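Local coordinates for SusD superfamily protein (Bacteroides thetaiotaomicron, PDB 3MCX) that is of unknown function but, as a zinc-binding SusD-family protein of the outer membrane, probably helps capture glycans at the cell surface, at residues 46-51 with 420-425; 140-145 with 456-461; 153-158 with 167-172. One frame throughout, in Å; residues are numbered along the deposited sequence. Where two conformers were deposited one is given.

Contact 1 (46-51 with 420-425); sequences WYYGDC and VFYDYL
Gly49 and Phe421 bring their CA atoms within 4.9 Å of each other where two short helical segments pass at 48°, their axes 8.0 Å apart at closest approach. At that point Gly49 O, on the kinked helix 44-51, accepts the backbone N-H of Phe421 in a fairly straight bond, 2.9 Å from Phe421 N. Beside it a water links the two segments, donating to Asp50 OD1 and accepting from Val420 N. Phe421 N is thus taken directly by Gly49 O and Val420 N through the water, while Asp50 also holds the backbone N-H groups of Gly416, with OD1, and of Gly418, with OD2, in a mostly helical protein of the SusD family, whose fold is built round TPR-like helices. Away from the polar side, three aromatic rings gather. With CG anti to the backbone N (chi1 179°), Tyr48 reaches out to Phe421, whose CE2 lies 3.7 Å from Tyr48 CE2; the two ring planes stand at 84°, with centroids 5.6 Å apart. Tyr422 comes to Tyr48 at about a right angle: at the edge of the Tyr48 ring, in plane, Tyr422 OH lies 3.3 Å from Tyr48 CE2. Leu139 of helix 115-140 touches both tyrosines, and Arg138 makes a cation-pi contact with Tyr422.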
loop_
_atom_site.group_PDB
_atom_site.type_symbol
_atom_site.label_atom_id
_atom_site.label_comp_id
_atom_site.label_asym_id
_atom_site.label_seq_id
_atom_site.Cartn_x
_atom_site.Cartn_y
_atom_site.Cartn_z
ATOM N N TRP A 46 -3.500 -4.048 -2.056
ATOM C CA TRP A 46 -3.196 -3.042 -3.069
ATOM C C TRP A 46 -4.292 -1.988 -3.058
ATOM O O TRP A 46 -4.017 -0.796 -2.862
ATOM C CB TRP A 46 -3.022 -3.730 -4.426
ATOM C CG TRP A 46 -2.461 -2.881 -5.519
ATOM C CD1 TRP A 46 -2.452 -1.526 -5.599
ATOM C CD2 TRP A 46 -1.879 -3.378 -6.735
ATOM N NE1 TRP A 46 -1.855 -1.146 -6.811
ATOM C CE2 TRP A 46 -1.518 -2.275 -7.515
ATOM C CE3 TRP A 46 -1.628 -4.671 -7.243
ATOM C CZ2 TRP A 46 -0.900 -2.412 -8.769
ATOM C CZ3 TRP A 46 -1.017 -4.802 -8.490
ATOM C CH2 TRP A 46 -0.668 -3.686 -9.237
ATOM N N TYR A 47 -5.536 -2.398 -3.241
ATOM C CA TYR A 47 -6.602 -1.415 -3.412
ATOM C C TYR A 47 -7.341 -1.007 -2.153
ATOM O O TYR A 47 -8.094 -0.023 -2.167
ATOM C CB TYR A 47 -7.564 -1.808 -4.538
ATOM C CG TYR A 47 -8.239 -3.153 -4.410
ATOM C CD1 TYR A 47 -9.075 -3.454 -3.327
ATOM C CD2 TYR A 47 -8.157 -4.092 -5.415
ATOM C CE1 TYR A 47 -9.732 -4.706 -3.229
ATOM C CE2 TYR A 47 -8.792 -5.312 -5.348
ATOM C CZ TYR A 47 -9.577 -5.619 -4.243
ATOM O OH TYR A 47 -10.219 -6.852 -4.170
ATOM N N TYR A 48 -7.122 -1.697 -1.012
ATOM C CA TYR A 48 -7.773 -1.301 0.247
ATOM C C TYR A 48 -7.561 0.165 0.586
ATOM O O TYR A 48 -8.538 0.885 0.839
ATOM C CB TYR A 48 -7.306 -2.198 1.389
ATOM C CG TYR A 48 -7.891 -1.862 2.752
ATOM C CD1 TYR A 48 -9.165 -2.240 3.102
ATOM C CD2 TYR A 48 -7.156 -1.126 3.690
ATOM C CE1 TYR A 48 -9.687 -1.951 4.355
ATOM C CE2 TYR A 48 -7.679 -0.818 4.939
ATOM C CZ TYR A 48 -8.948 -1.230 5.250
ATOM O OH TYR A 48 -9.490 -0.947 6.475
ATOM N N GLY A 49 -6.329 0.626 0.502
ATOM C CA GLY A 49 -5.989 1.983 0.898
ATOM C C GLY A 49 -6.443 3.047 -0.073
ATOM O O GLY A 49 -6.288 4.235 0.201
ATOM N N ASP A 50 -7.006 2.655 -1.211
ATOM C CA ASP A 50 -7.656 3.581 -2.119
ATOM C C ASP A 50 -9.180 3.570 -1.959
ATOM O O ASP A 50 -9.778 4.612 -1.725
ATOM C CB ASP A 50 -7.231 3.259 -3.532
ATOM C CG ASP A 50 -5.772 3.555 -3.748
ATOM O OD1 ASP A 50 -5.423 4.766 -3.763
ATOM O OD2 ASP A 50 -4.999 2.598 -3.884
ATOM N N CYS A 51 -9.809 2.418 -2.006
ATOM C CA CYS A 51 -11.274 2.386 -1.956
ATOM C C CYS A 51 -11.872 2.772 -0.611
ATOM O O CYS A 51 -13.082 3.063 -0.510
ATOM C CB CYS A 51 -11.874 1.055 -2.449
ATOM S SG CYS A 51 -11.567 -0.354 -1.372
ATOM N N VAL A 420 -3.397 6.321 0.305
ATOM C CA VAL A 420 -4.118 7.550 0.623
ATOM C C VAL A 420 -5.042 7.477 1.841
ATOM O O VAL A 420 -5.141 8.450 2.593
ATOM C CB VAL A 420 -4.820 8.111 -0.647
ATOM C CG1 VAL A 420 -5.967 9.075 -0.332
ATOM C CG2 VAL A 420 -3.755 8.742 -1.539
ATOM N N PHE A 421 -5.703 6.351 2.070
ATOM C CA PHE A 421 -6.519 6.199 3.285
ATOM C C PHE A 421 -5.778 6.621 4.552
ATOM O O PHE A 421 -6.296 7.335 5.395
ATOM C CB PHE A 421 -6.895 4.716 3.357
ATOM C CG PHE A 421 -7.783 4.301 4.511
ATOM C CD1 PHE A 421 -8.849 5.052 4.943
ATOM C CD2 PHE A 421 -7.591 3.041 5.104
ATOM C CE1 PHE A 421 -9.684 4.586 5.920
ATOM C CE2 PHE A 421 -8.413 2.602 6.096
ATOM C CZ PHE A 421 -9.459 3.352 6.491
ATOM N N TYR A 422 -4.555 6.131 4.655
ATOM C CA TYR A 422 -3.728 6.361 5.860
ATOM C C TYR A 422 -3.350 7.825 6.021
ATOM O O TYR A 422 -3.176 8.302 7.147
ATOM C CB TYR A 422 -2.510 5.432 5.806
ATOM C CG TYR A 422 -2.957 4.008 5.679
ATOM C CD1 TYR A 422 -3.643 3.388 6.736
ATOM C CD2 TYR A 422 -2.842 3.335 4.466
ATOM C CE1 TYR A 422 -4.110 2.122 6.638
ATOM C CE2 TYR A 422 -3.356 2.022 4.344
ATOM C CZ TYR A 422 -3.988 1.444 5.427
ATOM O OH TYR A 422 -4.516 0.158 5.331
ATOM N N ASP A 423 -3.266 8.561 4.906
ATOM C CA ASP A 423 -3.049 10.027 4.953
ATOM C C ASP A 423 -4.117 10.713 5.794
ATOM O O ASP A 423 -3.825 11.629 6.564
ATOM C CB ASP A 423 -3.076 10.655 3.554
ATOM C CG ASP A 423 -2.015 10.127 2.629
ATOM O OD1 ASP A 423 -1.211 9.229 2.975
ATOM O OD2 ASP A 423 -1.958 10.672 1.490
ATOM N N TYR A 424 -5.374 10.302 5.631
ATOM C CA TYR A 424 -6.444 10.874 6.418
ATOM C C TYR A 424 -6.314 10.401 7.862
ATOM O O TYR A 424 -6.373 11.208 8.792
ATOM C CB TYR A 424 -7.809 10.433 5.894
ATOM C CG TYR A 424 -8.198 11.036 4.569
ATOM C CD1 TYR A 424 -7.775 10.448 3.390
ATOM C CD2 TYR A 424 -9.000 12.172 4.497
ATOM C CE1 TYR A 424 -8.136 11.006 2.162
ATOM C CE2 TYR A 424 -9.356 12.711 3.285
ATOM C CZ TYR A 424 -8.950 12.095 2.119
ATOM O OH TYR A 424 -9.304 12.645 0.888
ATOM N N LEU A 425 -6.111 9.094 8.062
ATOM C CA LEU A 425 -6.142 8.529 9.413
ATOM C C LEU A 425 -5.080 9.168 10.301
ATOM O O LEU A 425 -5.377 9.596 11.429
ATOM C CB LEU A 425 -5.968 7.025 9.366
ATOM C CG LEU A 425 -7.036 6.228 8.597
ATOM C CD1 LEU A 425 -6.739 4.721 8.647
ATOM C CD2 LEU A 425 -8.464 6.572 9.092
HETATM O O HOH W 1 -3.112 5.556 -2.536
#

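Contact 2 (140-145 with 456-461); sequences FGMPYT and RIALPI
Phe140, at the C-terminal end of helix 115-140, sets its ring edge at Pro460 O and also touches Leu459. Phe140 CE1 comes within 3.2 Å of Pro460 O, which lies near the ring plane, and Phe140 CD1 meets Leu459 CB at 3.8 Å, the two side chains passing at a slant. CG stands anti to the carbonyl carbon (chi1 -67°), which carries the ring out to these two residues. Nearer the backbone, Phe140 CB meets Ile461 CD1 at 4.0 Å. Trp88 of helix 81-106 makes an edge-to-face contact with the ring. Gly141 is the first residue to leave helical backbone angles, and here the chain runs on past Ala458, whose CB lies 3.9 Å from both Phe140 O and Gly141 C. Met142, deposited as selenomethionine, then folds back: with chi2 and chi3 bent to -63° and -67°, Met142 SE reaches Ala458 CB at 3.8 Å and also brushes the CB of Ile457. Pro143 closes the row, its CD against CG2 of Ile457 in the conformer given of two, the side chains at about a right angle. Two loops of the helical SusD fold are joined in this way, one leaving helix 115-140 and the other leading to helix 463-468, with the touching parts running roughly antiparallel. Between the two segments the grip is mostly apolar, with carbonyl oxygens of Leu459 and Pro460 against the Phe140 ring, while backbone polar groups turn to third parties: Asn475 ND2 bonds to both Phe140 O and Leu459 O, and Arg477 NH2 takes Ala458 O. The chemistry implies that close fit brings these loops together, and that C-terminal side chains supply polar fastening at their junction.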
loop_
_atom_site.group_PDB
_atom_site.type_symbol
_atom_site.label_atom_id
_atom_site.label_comp_id
_atom_site.label_asym_id
_atom_site.label_seq_id
_atom_site.Cartn_x
_atom_site.Cartn_y
_atom_site.Cartn_z
ATOM N N PHE A 140 -6.491 -4.199 10.646
ATOM C CA PHE A 140 -7.303 -4.793 11.687
ATOM C C PHE A 140 -7.234 -4.061 13.031
ATOM O O PHE A 140 -7.850 -4.492 14.016
ATOM C CB PHE A 140 -6.915 -6.282 11.837
ATOM C CG PHE A 140 -7.288 -7.102 10.619
ATOM C CD1 PHE A 140 -8.587 -7.541 10.469
ATOM C CD2 PHE A 140 -6.356 -7.380 9.623
ATOM C CE1 PHE A 140 -8.983 -8.282 9.339
ATOM C CE2 PHE A 140 -6.732 -8.116 8.478
ATOM C CZ PHE A 140 -8.056 -8.545 8.355
ATOM N N GLY A 141 -6.492 -2.934 13.057
ATOM C CA GLY A 141 -6.291 -2.123 14.269
ATOM C C GLY A 141 -6.595 -0.671 13.969
ATOM O O GLY A 141 -6.383 -0.187 12.855
HETATM N N MSE A 142 -7.094 0.038 14.976
HETATM C CA MSE A 142 -7.310 1.480 14.838
HETATM C C MSE A 142 -5.960 2.179 14.645
HETATM O O MSE A 142 -4.931 1.691 15.100
HETATM C CB MSE A 142 -8.012 2.036 16.079
HETATM C CG MSE A 142 -9.431 1.516 16.271
HETATM SE SE MSE A 142 -10.697 1.963 14.898
HETATM C CE MSE A 142 -10.836 3.898 15.131
ATOM N N PRO A 143 -5.964 3.341 13.991
ATOM C CA PRO A 143 -4.716 4.017 13.688
ATOM C C PRO A 143 -3.897 4.331 14.941
ATOM O O PRO A 143 -4.412 4.811 15.941
ATOM C CB PRO A 143 -5.155 5.318 12.993
ATOM C CG PRO A 143 -6.527 5.095 12.590
ATOM C CD PRO A 143 -7.123 4.042 13.425
ATOM N N TYR A 144 -2.600 4.033 14.808
ATOM C CA TYR A 144 -1.674 4.275 15.918
ATOM C C TYR A 144 -1.836 5.681 16.504
ATOM O O TYR A 144 -1.833 5.873 17.721
ATOM C CB TYR A 144 -0.229 4.059 15.457
ATOM C CG TYR A 144 0.849 4.246 16.495
ATOM C CD1 TYR A 144 1.225 5.512 16.892
ATOM C CD2 TYR A 144 1.510 3.161 17.058
ATOM C CE1 TYR A 144 2.203 5.720 17.844
ATOM C CE2 TYR A 144 2.503 3.354 18.006
ATOM C CZ TYR A 144 2.825 4.629 18.405
ATOM O OH TYR A 144 3.813 4.865 19.355
ATOM N N THR A 145 -1.925 6.667 15.619
ATOM C CA THR A 145 -1.905 8.060 16.063
ATOM C C THR A 145 -3.165 8.516 16.763
ATOM O O THR A 145 -3.201 9.602 17.336
ATOM C CB THR A 145 -1.588 9.011 14.883
ATOM O OG1 THR A 145 -2.428 8.693 13.779
ATOM C CG2 THR A 145 -0.128 8.871 14.452
ATOM N N ARG A 456 -15.466 1.465 12.565
ATOM C CA ARG A 456 -15.401 0.639 11.356
ATOM C C ARG A 456 -14.077 0.727 10.589
ATOM O O ARG A 456 -13.855 -0.046 9.649
ATOM C CB ARG A 456 -16.586 0.964 10.435
ATOM C CG ARG A 456 -17.927 0.715 11.077
ATOM C CD ARG A 456 -19.070 1.312 10.280
ATOM N NE ARG A 456 -18.933 2.751 10.192
ATOM C CZ ARG A 456 -19.650 3.509 9.382
ATOM N NH1 ARG A 456 -20.565 2.948 8.585
ATOM N NH2 ARG A 456 -19.480 4.836 9.383
ATOM N N ILE A 457 -13.188 1.652 10.964
ATOM C CA ILE A 457 -11.870 1.708 10.359
ATOM C C ILE A 457 -11.104 0.421 10.588
ATOM O O ILE A 457 -10.395 -0.021 9.689
ATOM C CB ILE A 457 -11.031 2.891 10.868
ATOM C CG1 ILE A 457 -11.481 4.183 10.173
ATOM C CG2 ILE A 457 -9.512 2.625 10.687
ATOM C CD1 ILE A 457 -11.287 5.399 11.051
ATOM N N ALA A 458 -11.206 -0.159 11.793
ATOM C CA ALA A 458 -10.587 -1.442 12.092
ATOM C C ALA A 458 -11.497 -2.539 11.536
ATOM O O ALA A 458 -12.634 -2.704 11.996
ATOM C CB ALA A 458 -10.360 -1.597 13.587
ATOM N N LEU A 459 -10.959 -3.263 10.563
ATOM C CA LEU A 459 -11.705 -4.379 9.974
ATOM C C LEU A 459 -12.007 -5.413 11.022
ATOM O O LEU A 459 -11.254 -5.585 11.975
ATOM C CB LEU A 459 -10.914 -5.019 8.837
ATOM C CG LEU A 459 -10.710 -4.159 7.592
ATOM C CD1 LEU A 459 -9.887 -4.927 6.590
ATOM C CD2 LEU A 459 -12.041 -3.784 6.969
ATOM N N PRO A 460 -13.104 -6.156 10.863
ATOM C CA PRO A 460 -13.349 -7.227 11.801
ATOM C C PRO A 460 -12.303 -8.333 11.703
ATOM O O PRO A 460 -11.895 -8.687 10.619
ATOM C CB PRO A 460 -14.736 -7.759 11.412
ATOM C CG PRO A 460 -14.827 -7.412 9.986
ATOM C CD PRO A 460 -14.065 -6.154 9.751
ATOM N N ILE A 461 -11.911 -8.837 12.855
ATOM C CA ILE A 461 -11.086 -10.020 12.953
ATOM C C ILE A 461 -11.920 -11.171 12.340
ATOM O O ILE A 461 -13.105 -11.254 12.567
ATOM C CB ILE A 461 -10.781 -10.328 14.424
ATOM C CG1 ILE A 461 -10.072 -9.141 15.142
ATOM C CG2 ILE A 461 -9.966 -11.664 14.595
ATOM C CD1 ILE A 461 -8.792 -8.668 14.516
#

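Contact 3 (153-158 with 167-172); sequences GVPIET and PSRSTV
Gly153 and Arg169 are joined by a two-nitrogen grip on a single oxygen: Arg169 NE at 2.8 Å and NH2 at 2.9 Å both donate to Gly153 O, which lies exactly in the guanidinium plane. The approach is side-on, made possible by a bend at chi3 (69°) that turns the NE/NH2 edge to the glycine carbonyl. NH2 also bonds to Asn475 OD1 and NH1 to Gln473 O, so the same guanidinium holds the C-terminal tail. With an alanine here the two donors are gone, and Gly153 O would probably be left without its side-chain partners and the tail at Gln473 and Asn475 less firmly tied to this loop. Backbone bonds do the rest. Gly153 N donates to Ser170 O at 2.7 Å, and Ser170 N donates to Val154 O at 3.1 Å, unusually from well above that carbonyl's plane, 65° out of it. A water then bridges the segments, accepting from Ile156 N, donating to Ser168 O and hydrogen-bonding to Ser170 OG. Beside it Ile156 CD1 presses on Ser170 CB at a tight 3.5 Å, and the CA of Pro155 makes a C-H...O contact with Ser168 O. Thr171 is the N-cap of helix 172-186. Both segments belong to the connection between helices 115-140 and 172-186: Val154 packs on side chains of both, and also on Trp88 and Tyr92 of helix 81-106, whose Tyr92 OH bonds to Pro155 O.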
loop_
_atom_site.group_PDB
_atom_site.type_symbol
_atom_site.label_atom_id
_atom_site.label_comp_id
_atom_site.label_asym_id
_atom_site.label_seq_id
_atom_site.Cartn_x
_atom_site.Cartn_y
_atom_site.Cartn_z
ATOM N N GLY A 153 -4.087 -4.499 18.333
ATOM C CA GLY A 153 -3.557 -4.745 17.028
ATOM C C GLY A 153 -3.877 -6.176 16.629
ATOM O O GLY A 153 -5.057 -6.566 16.603
ATOM N N VAL A 154 -2.857 -6.959 16.309
ATOM C CA VAL A 154 -3.021 -8.350 15.926
ATOM C C VAL A 154 -2.031 -9.226 16.685
ATOM O O VAL A 154 -1.138 -8.711 17.380
ATOM C CB VAL A 154 -2.852 -8.539 14.430
ATOM C CG1 VAL A 154 -3.856 -7.696 13.634
ATOM C CG2 VAL A 154 -1.410 -8.188 13.992
ATOM N N PRO A 155 -2.154 -10.553 16.587
ATOM C CA PRO A 155 -1.165 -11.408 17.220
ATOM C C PRO A 155 0.225 -11.305 16.585
ATOM O O PRO A 155 0.386 -11.189 15.372
ATOM C CB PRO A 155 -1.752 -12.822 17.051
ATOM C CG PRO A 155 -3.225 -12.581 16.999
ATOM C CD PRO A 155 -3.348 -11.326 16.198
ATOM N N ILE A 156 1.223 -11.344 17.443
ATOM C CA ILE A 156 2.609 -11.259 17.024
ATOM C C ILE A 156 3.269 -12.622 17.099
ATOM O O ILE A 156 3.382 -13.250 18.171
ATOM C CB ILE A 156 3.403 -10.248 17.895
ATOM C CG1 ILE A 156 2.792 -8.863 17.738
ATOM C CG2 ILE A 156 4.907 -10.239 17.491
ATOM C CD1 ILE A 156 3.447 -7.805 18.633
ATOM N N GLU A 157 3.747 -13.068 15.926
ATOM C CA GLU A 157 4.565 -14.303 15.828
ATOM C C GLU A 157 5.985 -14.020 15.341
ATOM O O GLU A 157 6.173 -13.503 14.251
ATOM C CB GLU A 157 3.910 -15.297 14.869
ATOM C CG GLU A 157 2.558 -15.765 15.343
ATOM C CD GLU A 157 1.930 -16.843 14.440
ATOM O OE1 GLU A 157 2.640 -17.364 13.539
ATOM O OE2 GLU A 157 0.741 -17.185 14.658
ATOM N N THR A 158 6.984 -14.381 16.138
ATOM C CA THR A 158 8.393 -14.174 15.760
ATOM C C THR A 158 9.233 -15.461 15.841
ATOM O O THR A 158 10.469 -15.427 15.792
ATOM C CB THR A 158 9.042 -13.048 16.586
ATOM O OG1 THR A 158 9.027 -13.393 17.972
ATOM C CG2 THR A 158 8.328 -11.681 16.358
ATOM N N PRO A 167 -2.528 -17.497 20.937
ATOM C CA PRO A 167 -2.056 -16.187 21.391
ATOM C C PRO A 167 -3.154 -15.158 21.505
ATOM O O PRO A 167 -4.349 -15.418 21.208
ATOM C CB PRO A 167 -1.047 -15.770 20.313
ATOM C CG PRO A 167 -0.757 -17.054 19.534
ATOM C CD PRO A 167 -2.111 -17.728 19.543
ATOM N N SER A 168 -2.757 -13.991 21.967
ATOM C CA SER A 168 -3.716 -12.941 22.080
ATOM C C SER A 168 -3.277 -11.868 21.123
ATOM O O SER A 168 -2.154 -11.869 20.612
ATOM C CB SER A 168 -3.780 -12.434 23.501
ATOM O OG SER A 168 -4.136 -13.519 24.335
ATOM N N ARG A 169 -4.193 -10.957 20.835
ATOM C CA ARG A 169 -3.835 -9.777 20.067
ATOM C C ARG A 169 -2.917 -8.910 20.936
ATOM O O ARG A 169 -3.194 -8.687 22.100
ATOM C CB ARG A 169 -5.069 -8.974 19.724
ATOM C CG ARG A 169 -6.039 -9.732 18.824
ATOM C CD ARG A 169 -7.338 -9.004 18.680
ATOM N NE ARG A 169 -7.168 -7.773 17.917
ATOM C CZ ARG A 169 -8.122 -6.867 17.685
ATOM N NH1 ARG A 169 -9.370 -7.035 18.124
ATOM N NH2 ARG A 169 -7.830 -5.798 16.983
ATOM N N SER A 170 -1.824 -8.472 20.361
ATOM C CA SER A 170 -0.952 -7.468 20.993
ATOM C C SER A 170 -1.554 -6.109 20.707
ATOM O O SER A 170 -2.465 -6.014 19.872
ATOM C CB SER A 170 0.479 -7.608 20.466
ATOM O OG SER A 170 1.122 -8.748 21.031
ATOM N N THR A 171 -1.082 -5.065 21.384
ATOM C CA THR A 171 -1.576 -3.720 21.051
ATOM C C THR A 171 -1.010 -3.236 19.740
ATOM O O THR A 171 0.019 -3.740 19.260
ATOM C CB THR A 171 -1.243 -2.685 22.144
ATOM O OG1 THR A 171 0.185 -2.440 22.149
ATOM C CG2 THR A 171 -1.731 -3.133 23.529
ATOM N N VAL A 172 -1.656 -2.231 19.149
ATOM C CA VAL A 172 -1.117 -1.596 17.961
ATOM C C VAL A 172 0.323 -1.124 18.176
ATOM O O VAL A 172 1.194 -1.342 17.338
ATOM C CB VAL A 172 -2.047 -0.441 17.513
ATOM C CG1 VAL A 172 -1.401 0.428 16.453
ATOM C CG2 VAL A 172 -3.416 -1.039 16.967
HETATM O O HOH W 2 0.578 -11.287 20.306
#

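How the contacts relate
From the N terminus, helix 44-51 is the first of these parts and waits for helix 420-426 to close contact 1, a loop of 368 residues. Within that span helix 115-140 ends in the first segment of contact 2, whose mate at 456-461 comes after contact 1 has closed, so this loop of 310 residues crosses the first. Contact 3, with a short loop of eight residues between 153-158 and 167-172, is nested inside both. Contact 2 touches each of the others: Leu425 meets Ile457 and Pro143, while Phe140 and Ile461 pack on Val154 and Arg169. Contacts 1 and 3 do not meet. Together they fasten helix 44-51, the 115-140 exit loop and the C-terminal part of the chain.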